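Local coordinates for protein oxidoreductase YdhF (Escherichia coli, PDB 1OG6) that probably acts as an NADP(H)-dependent oxidoreductase of the aldo/keto reductase family, binding the cofactor in a TIM barrel, at residues C[122-127]-C[176-181]; C[46-51]-C[77-82]; C[235-240]-C[276-281]. All blocks are in the same frame, centred on the assembly; numbering follows the deposited sequence.

Contact 1: C[122-127]-C[176-181]; sequences LDLLLI and LATNQV. With NAP (NADP nicotinamide-adenine-dinucleotide phosphate), chain F.
Leu-124 and Leu-126 both lay a methyl against the single methyl of Thr-178, inside the barrel. CD1 of Leu-124 lies 3.7 Å from Thr-178 CG2, and CD1 of Leu-126 lies 3.8 Å from that same CG2; each leucine crosses the threonine at about a right angle. The second methyls reach along the other segment in both directions: Leu-124 CD2 touches Ala-177 CB at 4.0 Å, and Leu-126 CD2 meets Gln-180 CB, also at 4.0 Å.

With Thr-178 OG1 anti to the backbone N (chi1 -166°) and bonded to Arg-205 O, CG2 is left turned to the two leucines. Gln-180 leaves the backbone with CG likewise anti to N, and its extended chain runs across Leu-126 to the nicotinamide end of NADP, with CG 4.0 Å from the carboxamide N7N. Gln-180 O accepts from Ser-158 OG. With an alanine here, the cofactor's carboxamide would probably lose a neighbour and a gap would be likely to open between it and Leu-126.

Strand 152-158 runs between strands 122-127 and 179-182 in the barrel sheet, which explains why side chains alone make this contact. Leu-125 faces the other way, onto Ile-106 and Ala-110 of helix 103-116, while Lys-83 of strand 79-87 touches Leu-126 and Gln-180.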
loop_
_atom_site.group_PDB
_atom_site.type_symbol
_atom_site.label_atom_id
_atom_site.label_comp_id
_atom_site.label_asym_id
_atom_site.label_seq_id
_atom_site.Cartn_x
_atom_site.Cartn_y
_atom_site.Cartn_z
ATOM N N LEU C 122 -14.794 -29.370 8.078
ATOM C CA LEU C 122 -15.102 -28.225 7.236
ATOM C C LEU C 122 -14.059 -28.212 6.133
ATOM O O LEU C 122 -12.942 -28.693 6.310
ATOM C CB LEU C 122 -15.004 -26.910 8.016
ATOM C CG LEU C 122 -16.111 -26.477 8.971
ATOM C CD1 LEU C 122 -15.738 -25.131 9.563
ATOM C CD2 LEU C 122 -17.432 -26.382 8.243
ATOM N N ASP C 123 -14.420 -27.656 4.993
ATOM C CA ASP C 123 -13.497 -27.593 3.888
ATOM C C ASP C 123 -12.726 -26.288 3.970
ATOM O O ASP C 123 -11.540 -26.236 3.643
ATOM C CB ASP C 123 -14.281 -27.706 2.585
ATOM C CG ASP C 123 -15.022 -29.022 2.483
ATOM O OD1 ASP C 123 -14.373 -30.053 2.220
ATOM O OD2 ASP C 123 -16.249 -29.038 2.690
ATOM N N LEU C 124 -13.402 -25.240 4.436
ATOM C CA LEU C 124 -12.782 -23.927 4.564
ATOM C C LEU C 124 -13.212 -23.174 5.811
ATOM O O LEU C 124 -14.405 -23.051 6.091
ATOM C CB LEU C 124 -13.119 -23.051 3.356
ATOM C CG LEU C 124 -11.998 -22.385 2.547
ATOM C CD1 LEU C 124 -12.599 -21.207 1.803
ATOM C CD2 LEU C 124 -10.869 -21.905 3.434
ATOM N N LEU C 125 -12.228 -22.676 6.555
ATOM C CA LEU C 125 -12.490 -21.875 7.738
ATOM C C LEU C 125 -11.852 -20.562 7.380
ATOM O O LEU C 125 -10.684 -20.507 7.009
ATOM C CB LEU C 125 -11.808 -22.425 8.983
ATOM C CG LEU C 125 -12.521 -22.159 10.318
ATOM C CD1 LEU C 125 -11.478 -22.126 11.409
ATOM C CD2 LEU C 125 -13.278 -20.852 10.306
ATOM N N LEU C 126 -12.639 -19.507 7.487
ATOM C CA LEU C 126 -12.203 -18.165 7.159
ATOM C C LEU C 126 -12.204 -17.247 8.385
ATOM O O LEU C 126 -13.197 -17.197 9.117
ATOM C CB LEU C 126 -13.165 -17.584 6.119
ATOM C CG LEU C 126 -12.915 -17.560 4.616
ATOM C CD1 LEU C 126 -12.299 -18.840 4.114
ATOM C CD2 LEU C 126 -14.245 -17.289 3.961
ATOM N N ILE C 127 -11.108 -16.533 8.627
ATOM C CA ILE C 127 -11.108 -15.575 9.727
ATOM C C ILE C 127 -12.052 -14.488 9.196
ATOM O O ILE C 127 -11.673 -13.670 8.364
ATOM C CB ILE C 127 -9.712 -14.957 9.982
ATOM C CG1 ILE C 127 -8.724 -16.044 10.398
ATOM C CG2 ILE C 127 -9.805 -13.892 11.061
ATOM C CD1 ILE C 127 -9.053 -16.690 11.702
ATOM N N LEU C 176 -3.035 -19.633 1.818
ATOM C CA LEU C 176 -4.401 -19.218 2.133
ATOM C C LEU C 176 -5.292 -19.477 0.923
ATOM O O LEU C 176 -5.098 -18.901 -0.146
ATOM C CB LEU C 176 -4.432 -17.736 2.533
ATOM C CG LEU C 176 -3.878 -17.399 3.925
ATOM C CD1 LEU C 176 -3.604 -15.923 4.030
ATOM C CD2 LEU C 176 -4.861 -17.825 5.000
ATOM N N ALA C 177 -6.263 -20.361 1.100
ATOM C CA ALA C 177 -7.158 -20.737 0.027
ATOM C C ALA C 177 -7.930 -19.591 -0.599
ATOM O O ALA C 177 -8.273 -19.666 -1.767
ATOM C CB ALA C 177 -8.121 -21.799 0.509
ATOM N N THR C 178 -8.208 -18.530 0.150
ATOM C CA THR C 178 -8.978 -17.425 -0.423
ATOM C C THR C 178 -9.023 -16.178 0.459
ATOM O O THR C 178 -8.416 -16.132 1.520
ATOM C CB THR C 178 -10.434 -17.878 -0.717
ATOM O OG1 THR C 178 -11.067 -16.925 -1.567
ATOM C CG2 THR C 178 -11.244 -17.988 0.565
ATOM N N ASN C 179 -9.742 -15.164 -0.008
ATOM C CA ASN C 179 -9.911 -13.902 0.713
ATOM C C ASN C 179 -11.272 -13.351 0.280
ATOM O O ASN C 179 -11.364 -12.496 -0.601
ATOM C CB ASN C 179 -8.776 -12.919 0.369
ATOM C CG ASN C 179 -8.893 -11.594 1.124
ATOM O OD1 ASN C 179 -9.566 -11.515 2.143
ATOM N ND2 ASN C 179 -8.229 -10.554 0.626
ATOM N N GLN C 180 -12.329 -13.869 0.899
ATOM C CA GLN C 180 -13.682 -13.460 0.567
ATOM C C GLN C 180 -13.900 -11.973 0.709
ATOM O O GLN C 180 -14.024 -11.470 1.813
ATOM C CB GLN C 180 -14.698 -14.189 1.439
ATOM C CG GLN C 180 -16.117 -13.776 1.112
ATOM C CD GLN C 180 -17.154 -14.689 1.707
ATOM O OE1 GLN C 180 -17.031 -15.911 1.646
ATOM N NE2 GLN C 180 -18.197 -14.104 2.271
ATOM N N VAL C 181 -13.975 -11.274 -0.414
ATOM C CA VAL C 181 -14.181 -9.836 -0.393
ATOM C C VAL C 181 -15.431 -9.436 -1.174
ATOM O O VAL C 181 -15.991 -10.255 -1.905
ATOM C CB VAL C 181 -12.955 -9.122 -0.981
ATOM C CG1 VAL C 181 -11.786 -9.268 -0.049
ATOM C CG2 VAL C 181 -12.598 -9.718 -2.324
HETATM P PA NAP F . -26.324 -10.448 -2.843
HETATM O O1A NAP F . -26.143 -9.080 -3.133
HETATM O O2A NAP F . -25.959 -11.605 -3.749
HETATM O O5B NAP F . -27.860 -10.718 -2.464
HETATM C C5B NAP F . -28.866 -10.145 -3.327
HETATM C C4B NAP F . -30.111 -9.953 -2.395
HETATM O O4B NAP F . -31.097 -9.334 -3.309
HETATM C C3B NAP F . -30.802 -11.264 -1.937
HETATM O O3B NAP F . -31.146 -11.053 -0.572
HETATM C C2B NAP F . -32.042 -11.443 -2.790
HETATM O O2B NAP F . -33.199 -11.816 -2.046
HETATM C C1B NAP F . -32.278 -10.067 -3.480
HETATM N N9A NAP F . -32.560 -10.255 -4.895
HETATM C C8A NAP F . -31.987 -11.082 -5.843
HETATM N N7A NAP F . -32.516 -10.977 -7.049
HETATM C C5A NAP F . -33.502 -10.014 -6.874
HETATM C C6A NAP F . -34.410 -9.473 -7.801
HETATM N N6A NAP F . -34.521 -9.786 -9.107
HETATM N N1A NAP F . -35.305 -8.498 -7.326
HETATM N N3A NAP F . -34.400 -8.607 -5.045
HETATM C C4A NAP F . -33.529 -9.567 -5.539
HETATM O O3 NAP F . -25.560 -10.770 -1.488
HETATM P PN NAP F . -26.039 -10.816 0.013
HETATM O O1N NAP F . -25.658 -9.790 0.990
HETATM O O2N NAP F . -26.474 -12.194 0.396
HETATM O O5D NAP F . -24.506 -11.244 0.327
HETATM C C5D NAP F . -23.740 -12.226 -0.476
HETATM C C4D NAP F . -23.309 -13.423 0.357
HETATM O O4D NAP F . -21.977 -13.278 0.917
HETATM C C3D NAP F . -24.235 -13.865 1.547
HETATM O O3D NAP F . -25.133 -14.913 1.165
HETATM O O2D NAP F . -23.171 -15.669 2.898
HETATM C C1D NAP F . -21.951 -13.695 2.317
HETATM N N1N NAP F . -21.472 -12.537 3.161
HETATM C C2N NAP F . -20.126 -12.451 3.603
HETATM C C3N NAP F . -19.745 -11.374 4.405
HETATM C C7N NAP F . -18.288 -11.286 4.880
HETATM O O7N NAP F . -18.009 -10.342 5.573
HETATM N N7N NAP F . -17.405 -12.188 4.547
HETATM C C4N NAP F . -20.704 -10.336 4.801
HETATM C C5N NAP F . -22.046 -10.454 4.336
HETATM C C6N NAP F . -22.456 -11.547 3.515
HETATM P P2B NAP F . -34.326 -12.848 -2.580
HETATM O O1X NAP F . -34.191 -14.349 -2.816
HETATM O O2X NAP F . -35.681 -12.237 -2.308
HETATM O O3X NAP F . -34.168 -13.318 -1.151
#

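Contact 2: C[46-51]-C[77-82]; sequences VTTVDH and RMEIVS. With NAP (NADP nicotinamide-adenine-dinucleotide phosphate), chain F.
Thr-48 to Asp-50 pair in parallel with Glu-79 to Val-81, adjacent barrel strands whose short axes lie 4.9 Å apart at closest approach and 21° off parallel. Val-49 N to Glu-79 O is 2.8 Å long and nearly straight at 176°, and Val-49 returns the link by accepting Val-81 N at its O, 2.9 Å away. Beyond these the pairing fades into a weak bond from His-51 N to Val-81 O.

The apolar contacts fall on both faces of the sheet. Val-49 CG2 rests on Ile-80 CG1, the two side chains lying side by side, and also touches Met-78 CE; on the other face Thr-48 CG2 packs on Val-81 CG2, beside Phe-14.

The polar side chains work at the two ends. Glu-79 OE2 accepts Thr-47 OG1 on its syn lone pair at 2.9 Å, and Thr-48 OG1 from well above the carboxylate plane at 3.1 Å. A bend at chi2 (88°) swings the carboxylate back to these hydroxyls. Thr-48 OG1 is also bonded to Ser-15 N, and Glu-79 OE1 pairs with Arg-4. At the other end O2D of the nicotinamide ribose donates to Asp-50 OD2 over 2.9 Å, and Lys-83 salt-bridges the same oxygen.

Two hydroxyls and an arginine probably keep Glu-79 charged, while Asp-50, Lys-83 and Tyr-55, the proton donor by similarity, probably belong to the family's catalytic tetrad, the side chains of Asp-50 and Tyr-55 about 4 Å apart.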
loop_
_atom_site.group_PDB
_atom_site.type_symbol
_atom_site.label_atom_id
_atom_site.label_comp_id
_atom_site.label_asym_id
_atom_site.label_seq_id
_atom_site.Cartn_x
_atom_site.Cartn_y
_atom_site.Cartn_z
ATOM N N VAL C 46 -23.806 -26.087 -8.242
ATOM C CA VAL C 46 -23.451 -25.284 -7.070
ATOM C C VAL C 46 -23.266 -26.208 -5.877
ATOM O O VAL C 46 -24.225 -26.542 -5.188
ATOM C CB VAL C 46 -24.557 -24.286 -6.713
ATOM C CG1 VAL C 46 -24.101 -23.404 -5.568
ATOM C CG2 VAL C 46 -24.920 -23.459 -7.923
ATOM N N THR C 47 -22.031 -26.613 -5.625
ATOM C CA THR C 47 -21.767 -27.527 -4.532
ATOM C C THR C 47 -21.141 -26.860 -3.317
ATOM O O THR C 47 -21.205 -27.398 -2.211
ATOM C CB THR C 47 -20.854 -28.661 -5.000
ATOM O OG1 THR C 47 -19.642 -28.106 -5.519
ATOM C CG2 THR C 47 -21.539 -29.483 -6.084
ATOM N N THR C 48 -20.534 -25.695 -3.518
ATOM C CA THR C 48 -19.899 -24.984 -2.420
ATOM C C THR C 48 -20.937 -24.156 -1.695
ATOM O O THR C 48 -21.650 -23.381 -2.319
ATOM C CB THR C 48 -18.815 -24.036 -2.928
ATOM O OG1 THR C 48 -18.022 -24.713 -3.901
ATOM C CG2 THR C 48 -17.918 -23.584 -1.794
ATOM N N VAL C 49 -21.039 -24.329 -0.382
ATOM C CA VAL C 49 -21.989 -23.549 0.394
ATOM C C VAL C 49 -21.227 -22.683 1.391
ATOM O O VAL C 49 -20.284 -23.139 2.041
ATOM C CB VAL C 49 -23.005 -24.438 1.143
ATOM C CG1 VAL C 49 -23.741 -25.325 0.153
ATOM C CG2 VAL C 49 -22.304 -25.245 2.211
ATOM N N ASP C 50 -21.644 -21.425 1.489
ATOM C CA ASP C 50 -21.017 -20.454 2.370
ATOM C C ASP C 50 -21.773 -20.307 3.685
ATOM O O ASP C 50 -22.998 -20.222 3.697
ATOM C CB ASP C 50 -20.955 -19.105 1.663
ATOM C CG ASP C 50 -20.092 -18.110 2.388
ATOM O OD1 ASP C 50 -18.871 -18.352 2.485
ATOM O OD2 ASP C 50 -20.637 -17.088 2.858
ATOM N N HIS C 51 -21.027 -20.269 4.786
ATOM C CA HIS C 51 -21.589 -20.127 6.122
ATOM C C HIS C 51 -20.665 -19.303 6.986
ATOM O O HIS C 51 -19.581 -18.927 6.555
ATOM C CB HIS C 51 -21.749 -21.490 6.771
ATOM C CG HIS C 51 -23.018 -22.178 6.407
ATOM N ND1 HIS C 51 -24.250 -21.719 6.818
ATOM C CD2 HIS C 51 -23.252 -23.275 5.654
ATOM C CE1 HIS C 51 -25.190 -22.505 6.331
ATOM N NE2 HIS C 51 -24.611 -23.456 5.621
ATOM N N ARG C 77 -21.512 -34.401 -1.204
ATOM C CA ARG C 77 -21.758 -33.670 -2.436
ATOM C C ARG C 77 -21.485 -32.176 -2.395
ATOM O O ARG C 77 -21.747 -31.477 -3.370
ATOM C CB ARG C 77 -23.203 -33.882 -2.872
ATOM C CG ARG C 77 -23.570 -35.324 -3.099
ATOM C CD ARG C 77 -24.971 -35.395 -3.648
ATOM N NE ARG C 77 -25.082 -34.652 -4.898
ATOM C CZ ARG C 77 -26.235 -34.307 -5.460
ATOM N NH1 ARG C 77 -27.382 -34.635 -4.879
ATOM N NH2 ARG C 77 -26.240 -33.637 -6.605
ATOM N N MET C 78 -20.955 -31.677 -1.287
ATOM C CA MET C 78 -20.706 -30.246 -1.170
ATOM C C MET C 78 -19.446 -29.895 -0.402
ATOM O O MET C 78 -18.808 -30.747 0.217
ATOM C CB MET C 78 -21.897 -29.584 -0.486
ATOM C CG MET C 78 -22.213 -30.201 0.861
ATOM S SD MET C 78 -23.804 -29.713 1.533
ATOM C CE MET C 78 -23.294 -29.123 3.124
ATOM N N GLU C 79 -19.094 -28.620 -0.465
ATOM C CA GLU C 79 -17.942 -28.105 0.246
ATOM C C GLU C 79 -18.534 -27.094 1.209
ATOM O O GLU C 79 -19.320 -26.241 0.806
ATOM C CB GLU C 79 -16.964 -27.403 -0.699
ATOM C CG GLU C 79 -16.393 -28.277 -1.793
ATOM C CD GLU C 79 -17.258 -28.308 -3.034
ATOM O OE1 GLU C 79 -16.888 -28.993 -4.007
ATOM O OE2 GLU C 79 -18.308 -27.639 -3.042
ATOM N N ILE C 80 -18.182 -27.193 2.483
ATOM C CA ILE C 80 -18.702 -26.262 3.462
ATOM C C ILE C 80 -17.636 -25.234 3.809
ATOM O O ILE C 80 -16.484 -25.569 4.092
ATOM C CB ILE C 80 -19.196 -27.008 4.722
ATOM C CG1 ILE C 80 -20.368 -27.910 4.340
ATOM C CG2 ILE C 80 -19.649 -26.036 5.776
ATOM C CD1 ILE C 80 -21.042 -28.586 5.499
ATOM N N VAL C 81 -18.029 -23.969 3.737
ATOM C CA VAL C 81 -17.147 -22.854 4.038
ATOM C C VAL C 81 -17.759 -22.119 5.218
ATOM O O VAL C 81 -18.965 -21.883 5.254
ATOM C CB VAL C 81 -17.054 -21.870 2.845
ATOM C CG1 VAL C 81 -16.232 -20.667 3.229
ATOM C CG2 VAL C 81 -16.448 -22.551 1.649
ATOM N N SER C 82 -16.944 -21.765 6.195
ATOM C CA SER C 82 -17.469 -21.049 7.336
ATOM C C SER C 82 -16.393 -20.122 7.850
ATOM O O SER C 82 -15.238 -20.209 7.436
ATOM C CB SER C 82 -17.903 -22.022 8.431
ATOM O OG SER C 82 -18.770 -21.385 9.351
HETATM P PA NAP F . -26.324 -10.448 -2.843
HETATM O O1A NAP F . -26.143 -9.080 -3.133
HETATM O O2A NAP F . -25.959 -11.605 -3.749
HETATM O O5B NAP F . -27.860 -10.718 -2.464
HETATM C C5B NAP F . -28.866 -10.145 -3.327
HETATM C C4B NAP F . -30.111 -9.953 -2.395
HETATM O O4B NAP F . -31.097 -9.334 -3.309
HETATM C C3B NAP F . -30.802 -11.264 -1.937
HETATM O O3B NAP F . -31.146 -11.053 -0.572
HETATM C C2B NAP F . -32.042 -11.443 -2.790
HETATM O O2B NAP F . -33.199 -11.816 -2.046
HETATM C C1B NAP F . -32.278 -10.067 -3.480
HETATM N N9A NAP F . -32.560 -10.255 -4.895
HETATM C C8A NAP F . -31.987 -11.082 -5.843
HETATM N N7A NAP F . -32.516 -10.977 -7.049
HETATM C C5A NAP F . -33.502 -10.014 -6.874
HETATM C C6A NAP F . -34.410 -9.473 -7.801
HETATM N N6A NAP F . -34.521 -9.786 -9.107
HETATM N N1A NAP F . -35.305 -8.498 -7.326
HETATM N N3A NAP F . -34.400 -8.607 -5.045
HETATM C C4A NAP F . -33.529 -9.567 -5.539
HETATM O O3 NAP F . -25.560 -10.770 -1.488
HETATM P PN NAP F . -26.039 -10.816 0.013
HETATM O O1N NAP F . -25.658 -9.790 0.990
HETATM O O2N NAP F . -26.474 -12.194 0.396
HETATM O O5D NAP F . -24.506 -11.244 0.327
HETATM C C5D NAP F . -23.740 -12.226 -0.476
HETATM C C4D NAP F . -23.309 -13.423 0.357
HETATM O O4D NAP F . -21.977 -13.278 0.917
HETATM C C3D NAP F . -24.235 -13.865 1.547
HETATM O O3D NAP F . -25.133 -14.913 1.165
HETATM O O2D NAP F . -23.171 -15.669 2.898
HETATM C C1D NAP F . -21.951 -13.695 2.317
HETATM N N1N NAP F . -21.472 -12.537 3.161
HETATM C C2N NAP F . -20.126 -12.451 3.603
HETATM C C3N NAP F . -19.745 -11.374 4.405
HETATM C C7N NAP F . -18.288 -11.286 4.880
HETATM O O7N NAP F . -18.009 -10.342 5.573
HETATM N N7N NAP F . -17.405 -12.188 4.547
HETATM C C4N NAP F . -20.704 -10.336 4.801
HETATM C C5N NAP F . -22.046 -10.454 4.336
HETATM C C6N NAP F . -22.456 -11.547 3.515
HETATM P P2B NAP F . -34.326 -12.848 -2.580
HETATM O O1X NAP F . -34.191 -14.349 -2.816
HETATM O O2X NAP F . -35.681 -12.237 -2.308
HETATM O O3X NAP F . -34.168 -13.318 -1.151
#

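Contact 3: C[235-240]-C[276-281]; sequences EELNAG and ETLKMT
A Schellman motif ends helix 224-237, and the helix's last turn, carrying Leu-237, leans against Leu-278 and Met-280 in the loop between helices 266-274 and 282-293. Asn-238 is the C-prime residue, with positive phi (69°); its N makes a weak bond back to Glu-235 O, and Ala-239 N also bonds back into the helix, which brings Ala-239 CB within reach of the loop.

The contact is mostly apolar. Leu-237 CD1 meets the methyl CE of Met-280 at 3.8 Å, the two side chains crossing at a slant, while its CD2 lies over the backbone of Lys-279 and Met-280. A bend at chi3 (-63°) of Met-280 turns CE to that leucine. Leu-278 divides its two methyls between neighbours: CD1 packs on Ala-239 CB at 3.5 Å, and CD2 lies 3.8 Å from Leu-237 O.

Helix 242-251 backs the cluster through Val-245, which touches both Ala-239 and Met-280; helix 282-293 adds Trp-285 and Ile-288 against Met-280. The contact lies near the surface, although Met-280 is buried, and the side chain of Ala-239 is about 13 Å from the nearest cofactor atom. A water bridges the two backbones, accepting from Lys-279 N at 3.1 Å and donating weakly to Leu-237 O.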
loop_
_atom_site.group_PDB
_atom_site.type_symbol
_atom_site.label_atom_id
_atom_site.label_comp_id
_atom_site.label_asym_id
_atom_site.label_seq_id
_atom_site.Cartn_x
_atom_site.Cartn_y
_atom_site.Cartn_z
ATOM N N GLU C 235 -29.560 -6.797 -23.372
ATOM C CA GLU C 235 -30.131 -7.095 -24.676
ATOM C C GLU C 235 -29.040 -7.488 -25.653
ATOM O O GLU C 235 -29.257 -8.329 -26.520
ATOM C CB GLU C 235 -30.891 -5.885 -25.211
ATOM C CG GLU C 235 -31.588 -6.144 -26.530
ATOM C CD GLU C 235 -32.168 -4.884 -27.140
ATOM O OE1 GLU C 235 -33.106 -4.316 -26.545
ATOM O OE2 GLU C 235 -31.682 -4.459 -28.213
ATOM N N GLU C 236 -27.867 -6.879 -25.501
ATOM C CA GLU C 236 -26.711 -7.158 -26.358
ATOM C C GLU C 236 -26.086 -8.538 -26.109
ATOM O O GLU C 236 -25.526 -9.155 -27.019
ATOM C CB GLU C 236 -25.657 -6.071 -26.157
ATOM C CG GLU C 236 -25.994 -4.777 -26.854
ATOM C CD GLU C 236 -25.178 -3.607 -26.357
ATOM O OE1 GLU C 236 -23.981 -3.786 -26.066
ATOM O OE2 GLU C 236 -25.740 -2.500 -26.269
ATOM N N LEU C 237 -26.174 -9.007 -24.866
ATOM C CA LEU C 237 -25.637 -10.307 -24.472
ATOM C C LEU C 237 -26.756 -11.338 -24.533
ATOM O O LEU C 237 -26.507 -12.537 -24.468
ATOM C CB LEU C 237 -25.091 -10.251 -23.040
ATOM C CG LEU C 237 -23.907 -9.351 -22.703
ATOM C CD1 LEU C 237 -23.656 -9.370 -21.216
ATOM C CD2 LEU C 237 -22.680 -9.828 -23.438
ATOM N N ASN C 238 -27.988 -10.858 -24.658
ATOM C CA ASN C 238 -29.160 -11.725 -24.714
ATOM C C ASN C 238 -29.378 -12.378 -23.355
ATOM O O ASN C 238 -29.870 -13.501 -23.275
ATOM C CB ASN C 238 -28.985 -12.808 -25.786
ATOM C CG ASN C 238 -28.975 -12.240 -27.200
ATOM O OD1 ASN C 238 -28.494 -12.889 -28.139
ATOM N ND2 ASN C 238 -29.517 -11.029 -27.364
ATOM N N ALA C 239 -29.012 -11.662 -22.292
ATOM C CA ALA C 239 -29.158 -12.153 -20.928
ATOM C C ALA C 239 -30.606 -12.091 -20.483
ATOM O O ALA C 239 -31.429 -11.428 -21.111
ATOM C CB ALA C 239 -28.298 -11.339 -19.990
ATOM N N GLY C 240 -30.913 -12.787 -19.395
ATOM C CA GLY C 240 -32.271 -12.808 -18.891
ATOM C C GLY C 240 -32.565 -11.719 -17.880
ATOM O O GLY C 240 -33.684 -11.202 -17.817
ATOM N N GLU C 276 -22.751 -17.609 -16.308
ATOM C CA GLU C 276 -21.461 -18.201 -16.613
ATOM C C GLU C 276 -21.289 -18.400 -18.109
ATOM O O GLU C 276 -20.175 -18.377 -18.627
ATOM C CB GLU C 276 -21.319 -19.542 -15.898
ATOM C CG GLU C 276 -19.898 -20.072 -15.904
ATOM C CD GLU C 276 -19.785 -21.472 -15.337
ATOM O OE1 GLU C 276 -20.325 -22.413 -15.961
ATOM O OE2 GLU C 276 -19.152 -21.625 -14.269
ATOM N N THR C 277 -22.404 -18.585 -18.803
ATOM C CA THR C 277 -22.383 -18.809 -20.242
ATOM C C THR C 277 -22.303 -17.534 -21.064
ATOM O O THR C 277 -21.997 -17.583 -22.251
ATOM C CB THR C 277 -23.638 -19.587 -20.699
ATOM O OG1 THR C 277 -24.818 -18.846 -20.364
ATOM C CG2 THR C 277 -23.693 -20.955 -20.024
ATOM N N LEU C 278 -22.585 -16.393 -20.444
ATOM C CA LEU C 278 -22.555 -15.117 -21.156
ATOM C C LEU C 278 -21.134 -14.687 -21.442
ATOM O O LEU C 278 -20.228 -14.954 -20.653
ATOM C CB LEU C 278 -23.247 -14.015 -20.347
ATOM C CG LEU C 278 -24.731 -14.166 -20.035
ATOM C CD1 LEU C 278 -25.223 -12.905 -19.369
ATOM C CD2 LEU C 278 -25.504 -14.428 -21.310
ATOM N N LYS C 279 -20.945 -14.017 -22.572
ATOM C CA LYS C 279 -19.631 -13.539 -22.946
ATOM C C LYS C 279 -19.670 -12.029 -23.137
ATOM O O LYS C 279 -20.148 -11.529 -24.152
ATOM C CB LYS C 279 -19.153 -14.271 -24.203
ATOM C CG LYS C 279 -18.879 -15.766 -23.935
ATOM C CD LYS C 279 -18.341 -16.528 -25.154
ATOM C CE LYS C 279 -19.426 -16.832 -26.198
ATOM N NZ LYS C 279 -20.496 -17.746 -25.696
ATOM N N MET C 280 -19.166 -11.323 -22.124
ATOM C CA MET C 280 -19.129 -9.861 -22.077
ATOM C C MET C 280 -17.845 -9.266 -22.648
ATOM O O MET C 280 -16.756 -9.708 -22.297
ATOM C CB MET C 280 -19.297 -9.406 -20.620
ATOM C CG MET C 280 -19.128 -7.904 -20.378
ATOM S SD MET C 280 -19.560 -7.400 -18.704
ATOM C CE MET C 280 -21.263 -7.828 -18.673
ATOM N N THR C 281 -17.981 -8.254 -23.508
ATOM C CA THR C 281 -16.835 -7.586 -24.131
ATOM C C THR C 281 -16.169 -6.577 -23.189
ATOM O O THR C 281 -16.747 -6.202 -22.168
ATOM C CB THR C 281 -17.258 -6.859 -25.429
ATOM O OG1 THR C 281 -18.330 -5.946 -25.165
ATOM C CG2 THR C 281 -17.733 -7.856 -26.448
HETATM O O HOH W 1 -23.329 -13.869 -24.550
#

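How the contacts relate
From the N terminus, contact 2 closes first, joining strand 48-50 to strand 79-87 round helices 55-58 and 60-69 as a beta-alpha-beta crossover. Contact 1 follows, spanning strand 152-158 and the helices 136-147 and 162-169. Contact 3 comes last, joining the end of helix 224-237 to the loop before helix 282-293. The three loops run in series; none nests in or crosses another. Contacts 1 and 2 meet where strands 79-87 and 122-127 are neighbours: Leu-126 N probably bonds to Ser-82 O at 2.7 Å, and both contacts reach the cofactor. Contact 3 stands apart, its centre about 30 Å from that of contact 1.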